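Local coordinates for techylectin-5A (Tachypleus tridentatus, PDB 1JC9), which agglutinates erythrocytes and bacteria in innate immunity by recognising acetyl group-containing substances on their surfaces, at residues Ile130-Phe143 / Arg153-Glu165. Numbering follows the deposited sequence.
Sequences IFALTNQRNYMIRF and RYAIYQDFWIENE
An antiparallel beta hairpin of the fibrinogen C-terminal domain pairs Ile141 with Tyr157 and Phe143 with Ala155, each through two backbone hydrogen bonds; Arg142 and Ile156 form the non-hydrogen-bonded pair between them. On the face that carries Arg142 and Ile156, the arginine chain is extended, with CG anti to the backbone N (chi1 172°), and Tyr154 CD2 lies over one face of the Arg142 guanidinium, toward its rim, 3.5 Å from NH1. Ile156 CD1 packs against the aliphatic part of this arginine, 3.3 Å from CG, while NE is held by a salt bridge to Asp144. The face with Ile141, Phe143 and Tyr157 packs mainly through apolar and aromatic groups, the Tyr157 hydroxyl being hydrogen-bonded to Asn182. Ile141 CD1 sits over the centre of the Phe160 ring as a CH-pi contact, 3.9 Å from the centroid, and the rims of the Phe143 and Tyr157 rings meet with their planes 84° apart.

At Gln158 and Asp159 the second strand turns a corner. Phe160 N still reaches Tyr139 O (2.8 Å), and Asn138 ND2 donates to Asp159 OD1 with amide and carboxylate nearly coplanar. Beyond the corner, 160-162 passes helix 130-136, with axes 7.2 Å apart at closest; 153-165 therefore touches both the helix and the strand that follows it. Thr134 OG1 bonds back to Ile130 O, while CG2 packs on Phe160 CE2 at 3.6 Å. A water links Thr134 O, Tyr139 N and Phe160 O. Asn135 ND2 donates almost straight to Ile162 O (3.1 Å, 167°), nearly in its own amide plane, and also to Phe131 O, joining a helix carbonyl and a strand carbonyl through a single amide nitrogen. Farther along, Asn164 CB makes a CH-pi contact over the centre of the Phe131 ring, and Leu171 of strand 171-172 packs against Phe160 and Ile162.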
ATOM      1  N   ILE A 130       2.353   9.557  -2.028  1.00 18.88           N
ATOM      2  CA  ILE A 130       1.016   8.982  -2.045  1.00 17.49           C
ATOM      3  C   ILE A 130      -0.005  10.095  -1.805  1.00 17.89           C
ATOM      4  O   ILE A 130      -1.082  10.111  -2.412  1.00 18.00           O
ATOM      5  CB  ILE A 130       0.883   7.868  -0.982  1.00 17.35           C
ATOM      6  CG1 ILE A 130       1.812   6.706  -1.353  1.00 16.71           C
ATOM      7  CG2 ILE A 130      -0.565   7.399  -0.882  1.00 14.93           C
ATOM      8  CD1 ILE A 130       1.882   5.589  -0.324  1.00 17.41           C
ATOM      9  N   PHE A 131       0.332  11.028  -0.921  1.00 17.03           N
ATOM     10  CA  PHE A 131      -0.547  12.166  -0.654  1.00 17.97           C
ATOM     11  C   PHE A 131      -0.713  12.966  -1.953  1.00 18.20           C
ATOM     12  O   PHE A 131      -1.828  13.308  -2.349  1.00 18.07           O
ATOM     13  CB  PHE A 131       0.063  13.079   0.418  1.00 17.71           C
ATOM     14  CG  PHE A 131      -0.490  14.480   0.408  1.00 18.01           C
ATOM     15  CD1 PHE A 131      -1.744  14.756   0.948  1.00 17.90           C
ATOM     16  CD2 PHE A 131       0.232  15.516  -0.182  1.00 17.91           C
ATOM     17  CE1 PHE A 131      -2.275  16.041   0.903  1.00 19.44           C
ATOM     18  CE2 PHE A 131      -0.286  16.807  -0.236  1.00 20.24           C
ATOM     19  CZ  PHE A 131      -1.545  17.074   0.306  1.00 18.98           C
ATOM     20  N   ALA A 132       0.407  13.255  -2.612  1.00 18.19           N
ATOM     21  CA  ALA A 132       0.400  14.027  -3.854  1.00 18.85           C
ATOM     22  C   ALA A 132      -0.448  13.379  -4.946  1.00 19.61           C
ATOM     23  O   ALA A 132      -1.223  14.057  -5.619  1.00 18.92           O
ATOM     24  CB  ALA A 132       1.831  14.226  -4.358  1.00 18.77           C
ATOM     25  N   LEU A 133      -0.301  12.070  -5.128  1.00 20.34           N
ATOM     26  CA  LEU A 133      -1.071  11.375  -6.151  1.00 19.49           C
ATOM     27  C   LEU A 133      -2.563  11.247  -5.815  1.00 19.10           C
ATOM     28  O   LEU A 133      -3.410  11.572  -6.649  1.00 19.15           O
ATOM     29  CB  LEU A 133      -0.476   9.989  -6.408  1.00 20.93           C
ATOM     30  CG  LEU A 133       0.939   9.935  -7.006  1.00 24.27           C
ATOM     31  CD1 LEU A 133       1.407   8.489  -7.061  1.00 23.20           C
ATOM     32  CD2 LEU A 133       0.949  10.543  -8.400  1.00 23.97           C
ATOM     33  N   THR A 134      -2.887  10.797  -4.601  1.00 16.70           N
ATOM     34  CA  THR A 134      -4.290  10.613  -4.216  1.00 16.04           C
ATOM     35  C   THR A 134      -5.114  11.883  -4.095  1.00 16.45           C
ATOM     36  O   THR A 134      -6.347  11.830  -4.065  1.00 15.81           O
ATOM     37  CB  THR A 134      -4.422   9.819  -2.892  1.00 16.15           C
ATOM     38  OG1 THR A 134      -3.721  10.492  -1.837  1.00 15.94           O
ATOM     39  CG2 THR A 134      -3.850   8.420  -3.062  1.00 16.95           C
ATOM     40  N   ASN A 135      -4.446  13.028  -4.028  1.00 18.00           N
ATOM     41  CA  ASN A 135      -5.157  14.293  -3.917  1.00 18.50           C
ATOM     42  C   ASN A 135      -5.314  15.045  -5.240  1.00 18.34           C
ATOM     43  O   ASN A 135      -6.083  16.001  -5.304  1.00 19.17           O
ATOM     44  CB  ASN A 135      -4.472  15.196  -2.882  1.00 18.77           C
ATOM     45  CG  ASN A 135      -4.758  14.766  -1.447  1.00 20.93           C
ATOM     46  OD1 ASN A 135      -5.530  15.409  -0.736  1.00 23.75           O
ATOM     47  ND2 ASN A 135      -4.144  13.667  -1.020  1.00 23.11           N
ATOM     48  N   GLN A 136      -4.614  14.625  -6.297  1.00 17.50           N
ATOM     49  CA  GLN A 136      -4.732  15.330  -7.580  1.00 18.91           C
ATOM     50  C   GLN A 136      -6.072  15.044  -8.246  1.00 20.24           C
ATOM     51  O   GLN A 136      -6.514  15.779  -9.130  1.00 18.52           O
ATOM     52  CB  GLN A 136      -3.557  15.000  -8.518  1.00 17.51           C
ATOM     53  CG  GLN A 136      -3.415  13.561  -8.960  1.00 15.92           C
ATOM     54  CD  GLN A 136      -2.135  13.350  -9.759  1.00 17.14           C
ATOM     55  OE1 GLN A 136      -1.305  14.254  -9.861  1.00 17.67           O
ATOM     56  NE2 GLN A 136      -1.966  12.158 -10.319  1.00 13.55           N
ATOM     57  N   ARG A 137      -6.710  13.962  -7.816  1.00 22.34           N
ATOM     58  CA  ARG A 137      -8.042  13.600  -8.285  1.00 23.65           C
ATOM     59  C   ARG A 137      -8.564  12.406  -7.511  1.00 23.59           C
ATOM     60  O   ARG A 137      -7.908  11.944  -6.578  1.00 22.08           O
ATOM     61  CB  ARG A 137      -8.088  13.358  -9.798  1.00 27.45           C
ATOM     62  CG  ARG A 137      -7.204  12.288 -10.396  1.00 31.58           C
ATOM     63  CD  ARG A 137      -7.687  12.134 -11.829  1.00 35.73           C
ATOM     64  NE  ARG A 137      -6.885  11.270 -12.684  1.00 41.26           N
ATOM     65  CZ  ARG A 137      -5.774  11.649 -13.308  1.00 44.69           C
ATOM     66  NH1 ARG A 137      -5.314  12.889 -13.165  1.00 45.13           N
ATOM     67  NH2 ARG A 137      -5.151  10.794 -14.114  1.00 42.93           N
ATOM     68  N   ASN A 138      -9.745  11.915  -7.872  1.00 21.72           N
ATOM     69  CA  ASN A 138     -10.336  10.802  -7.137  1.00 22.83           C
ATOM     70  C   ASN A 138      -9.874   9.422  -7.594  1.00 20.95           C
ATOM     71  O   ASN A 138     -10.054   9.036  -8.747  1.00 20.77           O
ATOM     72  CB  ASN A 138     -11.863  10.907  -7.189  1.00 23.11           C
ATOM     73  CG  ASN A 138     -12.542  10.015  -6.172  1.00 26.72           C
ATOM     74  OD1 ASN A 138     -12.032   9.807  -5.072  1.00 27.61           O
ATOM     75  ND2 ASN A 138     -13.711   9.497  -6.526  1.00 27.39           N
ATOM     76  N   TYR A 139      -9.279   8.679  -6.666  1.00 19.48           N
ATOM     77  CA  TYR A 139      -8.765   7.345  -6.950  1.00 19.48           C
ATOM     78  C   TYR A 139      -9.407   6.243  -6.130  1.00 19.32           C
ATOM     79  O   TYR A 139      -9.973   6.482  -5.064  1.00 20.78           O
ATOM     80  CB  TYR A 139      -7.257   7.268  -6.668  1.00 17.95           C
ATOM     81  CG  TYR A 139      -6.374   8.023  -7.623  1.00 15.52           C
ATOM     82  CD1 TYR A 139      -6.144   9.388  -7.469  1.00 16.85           C
ATOM     83  CD2 TYR A 139      -5.770   7.367  -8.692  1.00 14.97           C
ATOM     84  CE1 TYR A 139      -5.329  10.082  -8.362  1.00 18.46           C
ATOM     85  CE2 TYR A 139      -4.961   8.046  -9.588  1.00 18.38           C
ATOM     86  CZ  TYR A 139      -4.744   9.401  -9.421  1.00 17.63           C
ATOM     87  OH  TYR A 139      -3.948  10.060 -10.323  1.00 18.01           O
ATOM     88  N   MET A 140      -9.307   5.024  -6.648  1.00 19.40           N
ATOM     89  CA  MET A 140      -9.778   3.850  -5.932  1.00 20.07           C
ATOM     90  C   MET A 140      -8.491   3.060  -5.724  1.00 18.70           C
ATOM     91  O   MET A 140      -7.553   3.182  -6.516  1.00 19.21           O
ATOM     92  CB  MET A 140     -10.781   3.034  -6.759  1.00 23.60           C
ATOM     93  CG  MET A 140     -10.260   2.490  -8.078  1.00 26.69           C
ATOM     94  SD  MET A 140     -11.451   1.345  -8.837  1.00 35.45           S
ATOM     95  CE  MET A 140     -12.910   2.371  -8.907  1.00 29.41           C
ATOM     96  N   ILE A 141      -8.418   2.287  -4.650  1.00 17.95           N
ATOM     97  CA  ILE A 141      -7.225   1.498  -4.400  1.00 17.41           C
ATOM     98  C   ILE A 141      -7.573   0.026  -4.536  1.00 18.11           C
ATOM     99  O   ILE A 141      -8.646  -0.412  -4.130  1.00 19.46           O
ATOM    100  CB  ILE A 141      -6.632   1.768  -2.984  1.00 16.38           C
ATOM    101  CG1 ILE A 141      -5.395   0.893  -2.767  1.00 17.37           C
ATOM    102  CG2 ILE A 141      -7.665   1.487  -1.906  1.00 14.72           C
ATOM    103  CD1 ILE A 141      -4.634   1.212  -1.499  1.00 19.16           C
ATOM    104  N   ARG A 142      -6.670  -0.735  -5.139  1.00 18.77           N
ATOM    105  CA  ARG A 142      -6.892  -2.161  -5.302  1.00 18.61           C
ATOM    106  C   ARG A 142      -5.786  -2.946  -4.607  1.00 18.42           C
ATOM    107  O   ARG A 142      -4.609  -2.610  -4.733  1.00 16.80           O
ATOM    108  CB  ARG A 142      -6.932  -2.531  -6.791  1.00 18.56           C
ATOM    109  CG  ARG A 142      -6.980  -4.032  -7.042  1.00 20.58           C
ATOM    110  CD  ARG A 142      -7.165  -4.392  -8.523  1.00 20.82           C
ATOM    111  NE  ARG A 142      -6.966  -5.828  -8.716  1.00 25.33           N
ATOM    112  CZ  ARG A 142      -7.869  -6.659  -9.223  1.00 22.92           C
ATOM    113  NH1 ARG A 142      -9.055  -6.208  -9.606  1.00 25.29           N
ATOM    114  NH2 ARG A 142      -7.589  -7.949  -9.328  1.00 25.16           N
ATOM    115  N   PHE A 143      -6.174  -3.976  -3.858  1.00 18.76           N
ATOM    116  CA  PHE A 143      -5.219  -4.842  -3.176  1.00 19.76           C
ATOM    117  C   PHE A 143      -5.203  -6.180  -3.911  1.00 20.45           C
ATOM    118  O   PHE A 143      -6.246  -6.800  -4.087  1.00 21.58           O
ATOM    119  CB  PHE A 143      -5.630  -5.122  -1.720  1.00 18.97           C
ATOM    120  CG  PHE A 143      -5.525  -3.932  -0.800  1.00 19.55           C
ATOM    121  CD1 PHE A 143      -6.569  -3.014  -0.697  1.00 18.81           C
ATOM    122  CD2 PHE A 143      -4.393  -3.751  -0.008  1.00 17.01           C
ATOM    123  CE1 PHE A 143      -6.490  -1.936   0.182  1.00 19.63           C
ATOM    124  CE2 PHE A 143      -4.304  -2.675   0.872  1.00 18.34           C
ATOM    125  CZ  PHE A 143      -5.354  -1.768   0.969  1.00 17.81           C
ATOM    126  N   ARG A 153      -6.754 -13.354  -4.377  1.00 25.21           N
ATOM    127  CA  ARG A 153      -7.949 -12.633  -3.951  1.00 22.32           C
ATOM    128  C   ARG A 153      -7.635 -11.153  -4.148  1.00 21.76           C
ATOM    129  O   ARG A 153      -6.470 -10.773  -4.243  1.00 21.84           O
ATOM    130  CB  ARG A 153      -8.248 -12.900  -2.473  1.00 23.97           C
ATOM    131  CG  ARG A 153      -8.644 -14.337  -2.147  1.00 25.80           C
ATOM    132  CD  ARG A 153     -10.047 -14.684  -2.647  1.00 29.37           C
ATOM    133  NE  ARG A 153     -10.494 -15.975  -2.125  1.00 30.34           N
ATOM    134  CZ  ARG A 153     -10.032 -17.155  -2.531  1.00 32.85           C
ATOM    135  NH1 ARG A 153      -9.107 -17.226  -3.482  1.00 32.45           N
ATOM    136  NH2 ARG A 153     -10.480 -18.270  -1.965  1.00 34.49           N
ATOM    137  N   TYR A 154      -8.666 -10.320  -4.227  1.00 21.06           N
ATOM    138  CA  TYR A 154      -8.462  -8.890  -4.396  1.00 20.01           C
ATOM    139  C   TYR A 154      -9.534  -8.145  -3.619  1.00 20.61           C
ATOM    140  O   TYR A 154     -10.570  -8.715  -3.263  1.00 19.72           O
ATOM    141  CB  TYR A 154      -8.532  -8.491  -5.881  1.00 19.87           C
ATOM    142  CG  TYR A 154      -9.934  -8.506  -6.449  1.00 22.32           C
ATOM    143  CD1 TYR A 154     -10.587  -9.706  -6.717  1.00 23.33           C
ATOM    144  CD2 TYR A 154     -10.637  -7.319  -6.651  1.00 23.95           C
ATOM    145  CE1 TYR A 154     -11.914  -9.726  -7.167  1.00 23.18           C
ATOM    146  CE2 TYR A 154     -11.964  -7.326  -7.097  1.00 24.31           C
ATOM    147  CZ  TYR A 154     -12.594  -8.535  -7.350  1.00 25.06           C
ATOM    148  OH  TYR A 154     -13.908  -8.549  -7.772  1.00 25.69           O
ATOM    149  N   ALA A 155      -9.270  -6.872  -3.347  1.00 19.33           N
ATOM    150  CA  ALA A 155     -10.205  -6.015  -2.634  1.00 19.13           C
ATOM    151  C   ALA A 155     -10.065  -4.633  -3.249  1.00 20.39           C
ATOM    152  O   ALA A 155      -8.956  -4.188  -3.552  1.00 20.63           O
ATOM    153  CB  ALA A 155      -9.861  -5.967  -1.156  1.00 18.33           C
ATOM    154  N   ILE A 156     -11.193  -3.972  -3.450  1.00 20.72           N
ATOM    155  CA  ILE A 156     -11.216  -2.642  -4.030  1.00 22.12           C
ATOM    156  C   ILE A 156     -11.890  -1.710  -3.035  1.00 21.99           C
ATOM    157  O   ILE A 156     -12.873  -2.087  -2.402  1.00 22.06           O
ATOM    158  CB  ILE A 156     -12.058  -2.605  -5.336  1.00 23.58           C
ATOM    159  CG1 ILE A 156     -11.542  -3.639  -6.342  1.00 25.32           C
ATOM    160  CG2 ILE A 156     -12.031  -1.200  -5.935  1.00 23.26           C
ATOM    161  CD1 ILE A 156     -10.218  -3.297  -6.953  1.00 27.71           C
ATOM    162  N   TYR A 157     -11.348  -0.506  -2.888  1.00 20.74           N
ATOM    163  CA  TYR A 157     -11.937   0.496  -2.011  1.00 20.86           C
ATOM    164  C   TYR A 157     -11.998   1.791  -2.807  1.00 22.17           C
ATOM    165  O   TYR A 157     -10.979   2.253  -3.336  1.00 20.32           O
ATOM    166  CB  TYR A 157     -11.090   0.730  -0.754  1.00 20.49           C
ATOM    167  CG  TYR A 157     -11.081  -0.430   0.200  1.00 19.44           C
ATOM    168  CD1 TYR A 157     -10.199  -1.491   0.027  1.00 18.91           C
ATOM    169  CD2 TYR A 157     -11.988  -0.490   1.259  1.00 20.05           C
ATOM    170  CE1 TYR A 157     -10.217  -2.588   0.881  1.00 19.49           C
ATOM    171  CE2 TYR A 157     -12.020  -1.584   2.118  1.00 21.45           C
ATOM    172  CZ  TYR A 157     -11.132  -2.629   1.923  1.00 20.35           C
ATOM    173  OH  TYR A 157     -11.161  -3.718   2.765  1.00 20.55           O
ATOM    174  N   GLN A 158     -13.188   2.369  -2.908  1.00 21.12           N
ATOM    175  CA  GLN A 158     -13.336   3.620  -3.635  1.00 24.39           C
ATOM    176  C   GLN A 158     -12.912   4.795  -2.769  1.00 22.26           C
ATOM    177  O   GLN A 158     -12.730   4.659  -1.557  1.00 22.12           O
ATOM    178  CB  GLN A 158     -14.787   3.834  -4.062  1.00 28.23           C
ATOM    179  CG  GLN A 158     -15.264   2.897  -5.143  1.00 38.51           C
ATOM    180  CD  GLN A 158     -16.558   3.375  -5.774  1.00 45.05           C
ATOM    181  OE1 GLN A 158     -16.576   4.383  -6.487  1.00 48.64           O
ATOM    182  NE2 GLN A 158     -17.651   2.664  -5.504  1.00 47.34           N
ATOM    183  N   ASP A 159     -12.748   5.947  -3.411  1.00 22.25           N
ATOM    184  CA  ASP A 159     -12.392   7.180  -2.728  1.00 20.91           C
ATOM    185  C   ASP A 159     -11.250   7.017  -1.739  1.00 19.43           C
ATOM    186  O   ASP A 159     -11.404   7.287  -0.548  1.00 20.74           O
ATOM    187  CB  ASP A 159     -13.623   7.738  -2.009  1.00 22.37           C
ATOM    188  CG  ASP A 159     -14.858   7.763  -2.900  1.00 26.18           C
ATOM    189  OD1 ASP A 159     -14.720   8.072  -4.102  1.00 27.61           O
ATOM    190  OD2 ASP A 159     -15.972   7.484  -2.400  1.00 29.60           O
ATOM    191  N   PHE A 160     -10.101   6.583  -2.244  1.00 18.44           N
ATOM    192  CA  PHE A 160      -8.916   6.387  -1.418  1.00 16.77           C
ATOM    193  C   PHE A 160      -8.009   7.612  -1.455  1.00 16.68           C
ATOM    194  O   PHE A 160      -7.664   8.106  -2.530  1.00 16.25           O
ATOM    195  CB  PHE A 160      -8.126   5.174  -1.921  1.00 15.87           C
ATOM    196  CG  PHE A 160      -6.730   5.078  -1.359  1.00 16.52           C
ATOM    197  CD1 PHE A 160      -6.524   4.860  -0.002  1.00 15.92           C
ATOM    198  CD2 PHE A 160      -5.622   5.229  -2.189  1.00 15.46           C
ATOM    199  CE1 PHE A 160      -5.237   4.794   0.525  1.00 16.95           C
ATOM    200  CE2 PHE A 160      -4.328   5.166  -1.674  1.00 17.01           C
ATOM    201  CZ  PHE A 160      -4.134   4.947  -0.307  1.00 15.61           C
ATOM    202  N   TRP A 161      -7.634   8.105  -0.280  1.00 15.22           N
ATOM    203  CA  TRP A 161      -6.719   9.233  -0.174  1.00 17.33           C
ATOM    204  C   TRP A 161      -6.253   9.404   1.259  1.00 17.56           C
ATOM    205  O   TRP A 161      -6.886   8.907   2.188  1.00 20.03           O
ATOM    206  CB  TRP A 161      -7.360  10.538  -0.682  1.00 18.30           C
ATOM    207  CG  TRP A 161      -8.688  10.921  -0.058  1.00 21.33           C
ATOM    208  CD1 TRP A 161      -9.902  10.322  -0.269  1.00 19.70           C
ATOM    209  CD2 TRP A 161      -8.936  12.026   0.820  1.00 21.03           C
ATOM    210  NE1 TRP A 161     -10.888  10.990   0.418  1.00 22.57           N
ATOM    211  CE2 TRP A 161     -10.324  12.039   1.096  1.00 22.84           C
ATOM    212  CE3 TRP A 161      -8.121  13.008   1.401  1.00 21.50           C
ATOM    213  CZ2 TRP A 161     -10.916  12.998   1.929  1.00 22.75           C
ATOM    214  CZ3 TRP A 161      -8.710  13.967   2.231  1.00 23.81           C
ATOM    215  CH2 TRP A 161     -10.097  13.950   2.485  1.00 24.44           C
ATOM    216  N   ILE A 162      -5.115  10.064   1.437  1.00 18.07           N
ATOM    217  CA  ILE A 162      -4.600  10.323   2.774  1.00 18.02           C
ATOM    218  C   ILE A 162      -4.326  11.822   2.846  1.00 19.27           C
ATOM    219  O   ILE A 162      -4.187  12.481   1.813  1.00 17.88           O
ATOM    220  CB  ILE A 162      -3.295   9.516   3.085  1.00 18.74           C
ATOM    221  CG1 ILE A 162      -2.147   9.948   2.170  1.00 20.13           C
ATOM    222  CG2 ILE A 162      -3.559   8.007   2.938  1.00 17.81           C
ATOM    223  CD1 ILE A 162      -2.380   9.633   0.716  1.00 29.03           C
ATOM    224  N   GLU A 163      -4.279  12.365   4.058  1.00 18.75           N
ATOM    225  CA  GLU A 163      -4.013  13.785   4.245  1.00 19.28           C
ATOM    226  C   GLU A 163      -2.501  13.958   4.310  1.00 19.80           C
ATOM    227  O   GLU A 163      -1.774  12.962   4.273  1.00 19.11           O
ATOM    228  CB  GLU A 163      -4.707  14.272   5.522  1.00 22.26           C
ATOM    229  CG  GLU A 163      -6.233  14.188   5.402  1.00 25.48           C
ATOM    230  CD  GLU A 163      -6.977  14.628   6.651  1.00 28.68           C
ATOM    231  OE1 GLU A 163      -6.627  15.680   7.221  1.00 30.77           O
ATOM    232  OE2 GLU A 163      -7.929  13.924   7.052  1.00 29.55           O
ATOM    233  N   ASN A 164      -2.013  15.197   4.392  1.00 20.17           N
ATOM    234  CA  ASN A 164      -0.571  15.409   4.420  1.00 21.13           C
ATOM    235  C   ASN A 164       0.071  15.090   5.765  1.00 20.91           C
ATOM    236  O   ASN A 164      -0.606  14.672   6.704  1.00 21.06           O
ATOM    237  CB  ASN A 164      -0.204  16.836   3.977  1.00 22.05           C
ATOM    238  CG  ASN A 164      -0.700  17.903   4.933  1.00 23.35           C
ATOM    239  OD1 ASN A 164      -0.760  17.701   6.147  1.00 24.16           O
ATOM    240  ND2 ASN A 164      -1.032  19.061   4.386  1.00 24.88           N
ATOM    241  N   GLU A 165       1.382  15.287   5.849  1.00 21.28           N
ATOM    242  CA  GLU A 165       2.124  14.981   7.064  1.00 22.47           C
ATOM    243  C   GLU A 165       1.643  15.685   8.326  1.00 23.13           C
ATOM    244  O   GLU A 165       1.657  15.087   9.403  1.00 22.61           O
ATOM    245  CB  GLU A 165       3.623  15.249   6.862  1.00 20.77           C
ATOM    246  CG  GLU A 165       4.461  14.831   8.074  1.00 21.31           C
ATOM    247  CD  GLU A 165       5.955  14.884   7.820  1.00 22.55           C
ATOM    248  OE1 GLU A 165       6.380  15.577   6.873  1.00 24.39           O
ATOM    249  OE2 GLU A 165       6.706  14.238   8.583  1.00 22.84           O
TER
HETATM  250  O   HOH W   1      -8.422  10.062  -4.189  1.00 17.70           O